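PDB 3NQP: SusD superfamily protein from Bacteroides fragilis NCTC 9343, which probably binds glycans at the outer membrane as a member of the SusD family of nutrient-uptake proteins. Local coordinates for residues F251-V254 with K258-A261. Numbering follows the deposited sequence.
Sequences FSQV and KNKA
Gln-253, in the short helix 251-255, faces Asn-259 in the loop that follows, the CA atoms of the two standing 6.4 Å apart where the following loop passes beside the helix. A single hydrogen bond ties the two segments: Asn-259 ND2 donates to the main-chain carbonyl Gln-253 O over 2.9 Å, with an N-H...O angle of 156°. The carbonyl oxygen lies close to the plane of the Asn-259 amide, as suits an N-H donor, but from the carbonyl's own standpoint the nitrogen sits above the peptide plane, 39° out of it. Asn-259 has CG anti to its own backbone N (chi1 -172°), and with CB already directed at the helix this extends the amide onto the oxygen.

The same nitrogen also rests against the root of the Gln-253 side chain, Gln-253 CB to Asn-259 ND2 being 3.8 Å. Beyond CB the glutamine bends at chi2, and its amide ends up nearly parallel to that of Asn-259, although the two side chains cross at about a right angle. Gln-253 NE2 stays 4.1 Å from Asn-259 ND2, a proximity without a bond; the glutamine's OE1 instead accepts from Asn-256 ND2, in the turn linking the segments. Both Gln-253 and Asn-259 touch Leu-248, just ahead of the helix.

Asn-262 ND2 repeats the theme one step along, bonding to Val-254 O and Asn-259 O, while Lys-260 NZ forms a salt bridge with Asp-376. Partly exposed and local, the contact is a side-chain-to-main-chain hydrogen bond joining a short helix to the loop after it: an asparagine amide takes up a carbonyl of the weakly bonded helix 251-255 and fastens the loop leading to strand 265-269 of this largely helical SusD-family protein.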
ATOM      1  N   PHE A 251       4.481  12.599 -13.082  1.00 13.64           N
ATOM      2  CA  PHE A 251       4.230  11.374 -12.385  1.00 14.44           C
ATOM      3  C   PHE A 251       5.461  10.494 -12.240  1.00 12.96           C
ATOM      4  O   PHE A 251       5.713   9.981 -11.151  1.00 13.05           O
ATOM      5  CB  PHE A 251       3.125  10.612 -13.105  1.00 13.29           C
ATOM      6  CG  PHE A 251       2.662   9.333 -12.401  1.00 11.41           C
ATOM      7  CD1 PHE A 251       1.818   9.386 -11.331  1.00 12.19           C
ATOM      8  CD2 PHE A 251       3.049   8.077 -12.889  1.00 15.65           C
ATOM      9  CE1 PHE A 251       1.331   8.207 -10.751  1.00  7.26           C
ATOM     10  CE2 PHE A 251       2.570   6.884 -12.302  1.00 12.28           C
ATOM     11  CZ  PHE A 251       1.740   6.962 -11.223  1.00 11.55           C
ATOM     12  N   SER A 252       6.249  10.332 -13.300  1.00 10.03           N
ATOM     13  CA  SER A 252       7.388   9.402 -13.215  1.00 12.63           C
ATOM     14  C   SER A 252       8.433   9.895 -12.215  1.00 15.11           C
ATOM     15  O   SER A 252       9.135   9.097 -11.638  1.00 15.63           O
ATOM     16  CB  SER A 252       8.063   9.168 -14.568  1.00 17.85           C
ATOM     17  OG  SER A 252       8.617  10.375 -15.057  1.00 19.31           O
ATOM     18  N   GLN A 253       8.530  11.209 -12.025  1.00 14.46           N
ATOM     19  CA  GLN A 253       9.533  11.787 -11.117  1.00 16.24           C
ATOM     20  C   GLN A 253       9.190  11.460  -9.686  1.00 15.57           C
ATOM     21  O   GLN A 253      10.041  11.621  -8.788  1.00 16.18           O
ATOM     22  CB  GLN A 253       9.587  13.314 -11.280  1.00 18.18           C
ATOM     23  CG  GLN A 253      10.333  13.781 -12.543  1.00 21.38           C
ATOM     24  CD  GLN A 253      11.823  13.580 -12.383  1.00 26.03           C
ATOM     25  OE1 GLN A 253      12.320  12.487 -12.557  1.00 29.45           O
ATOM     26  NE2 GLN A 253      12.532  14.642 -12.008  1.00 35.86           N
ATOM     27  N   VAL A 254       7.924  11.100  -9.444  1.00 11.67           N
ATOM     28  CA  VAL A 254       7.521  10.754  -8.091  1.00 11.02           C
ATOM     29  C   VAL A 254       8.369   9.567  -7.622  1.00 12.41           C
ATOM     30  O   VAL A 254       8.794   9.541  -6.470  1.00 11.05           O
ATOM     31  CB  VAL A 254       5.987  10.513  -7.973  1.00 14.63           C
ATOM     32  CG1 VAL A 254       5.645   9.888  -6.588  1.00 12.21           C
ATOM     33  CG2 VAL A 254       5.213  11.855  -8.250  1.00 10.04           C
ATOM     34  N   LYS A 258      16.452   8.633  -8.575  1.00 13.32           N
ATOM     35  CA  LYS A 258      17.361   9.781  -8.473  1.00 18.22           C
ATOM     36  C   LYS A 258      16.617  11.058  -8.018  1.00 20.17           C
ATOM     37  O   LYS A 258      17.202  12.123  -7.945  1.00 17.88           O
ATOM     38  CB  LYS A 258      18.106   9.996  -9.807  1.00 20.32           C
ATOM     39  CG  LYS A 258      18.890   8.774 -10.285  1.00 21.39           C
ATOM     40  CD  LYS A 258      20.267   8.673  -9.648  1.00 34.94           C
ATOM     41  CE  LYS A 258      21.144   7.578 -10.298  1.00 37.48           C
ATOM     42  NZ  LYS A 258      21.097   7.554 -11.816  1.00 42.15           N
ATOM     43  N   ASN A 259      15.342  10.924  -7.627  1.00 18.52           N
ATOM     44  CA  ASN A 259      14.568  12.073  -7.134  1.00 19.20           C
ATOM     45  C   ASN A 259      13.866  11.736  -5.810  1.00 14.63           C
ATOM     46  O   ASN A 259      12.742  12.150  -5.554  1.00 12.79           O
ATOM     47  CB  ASN A 259      13.551  12.528  -8.207  1.00 19.02           C
ATOM     48  CG  ASN A 259      12.865  13.842  -7.825  1.00 18.62           C
ATOM     49  OD1 ASN A 259      13.494  14.687  -7.233  1.00 10.05           O
ATOM     50  ND2 ASN A 259      11.570  13.976  -8.105  1.00 10.33           N
ATOM     51  N   LYS A 260      14.531  10.968  -4.966  1.00 13.28           N
ATOM     52  CA  LYS A 260      13.914  10.439  -3.752  1.00 14.40           C
ATOM     53  C   LYS A 260      13.606  11.514  -2.752  1.00 14.10           C
ATOM     54  O   LYS A 260      14.198  12.584  -2.775  1.00 13.37           O
ATOM     55  CB  LYS A 260      14.827   9.381  -3.078  1.00 14.53           C
ATOM     56  CG  LYS A 260      14.958   8.128  -3.912  1.00 15.00           C
ATOM     57  CD  LYS A 260      15.824   7.077  -3.212  1.00 14.94           C
ATOM     58  CE  LYS A 260      15.896   5.761  -4.025  1.00 12.33           C
ATOM     59  NZ  LYS A 260      16.470   4.732  -3.068  1.00 11.89           N
ATOM     60  N   ALA A 261      12.678  11.213  -1.876  1.00 10.93           N
ATOM     61  CA  ALA A 261      12.261  12.138  -0.794  1.00 14.62           C
ATOM     62  C   ALA A 261      11.847  13.501  -1.335  1.00 15.84           C
ATOM     63  O   ALA A 261      12.050  14.534  -0.708  1.00 13.97           O
ATOM     64  CB  ALA A 261      13.382  12.268   0.245  1.00 16.93           C
TER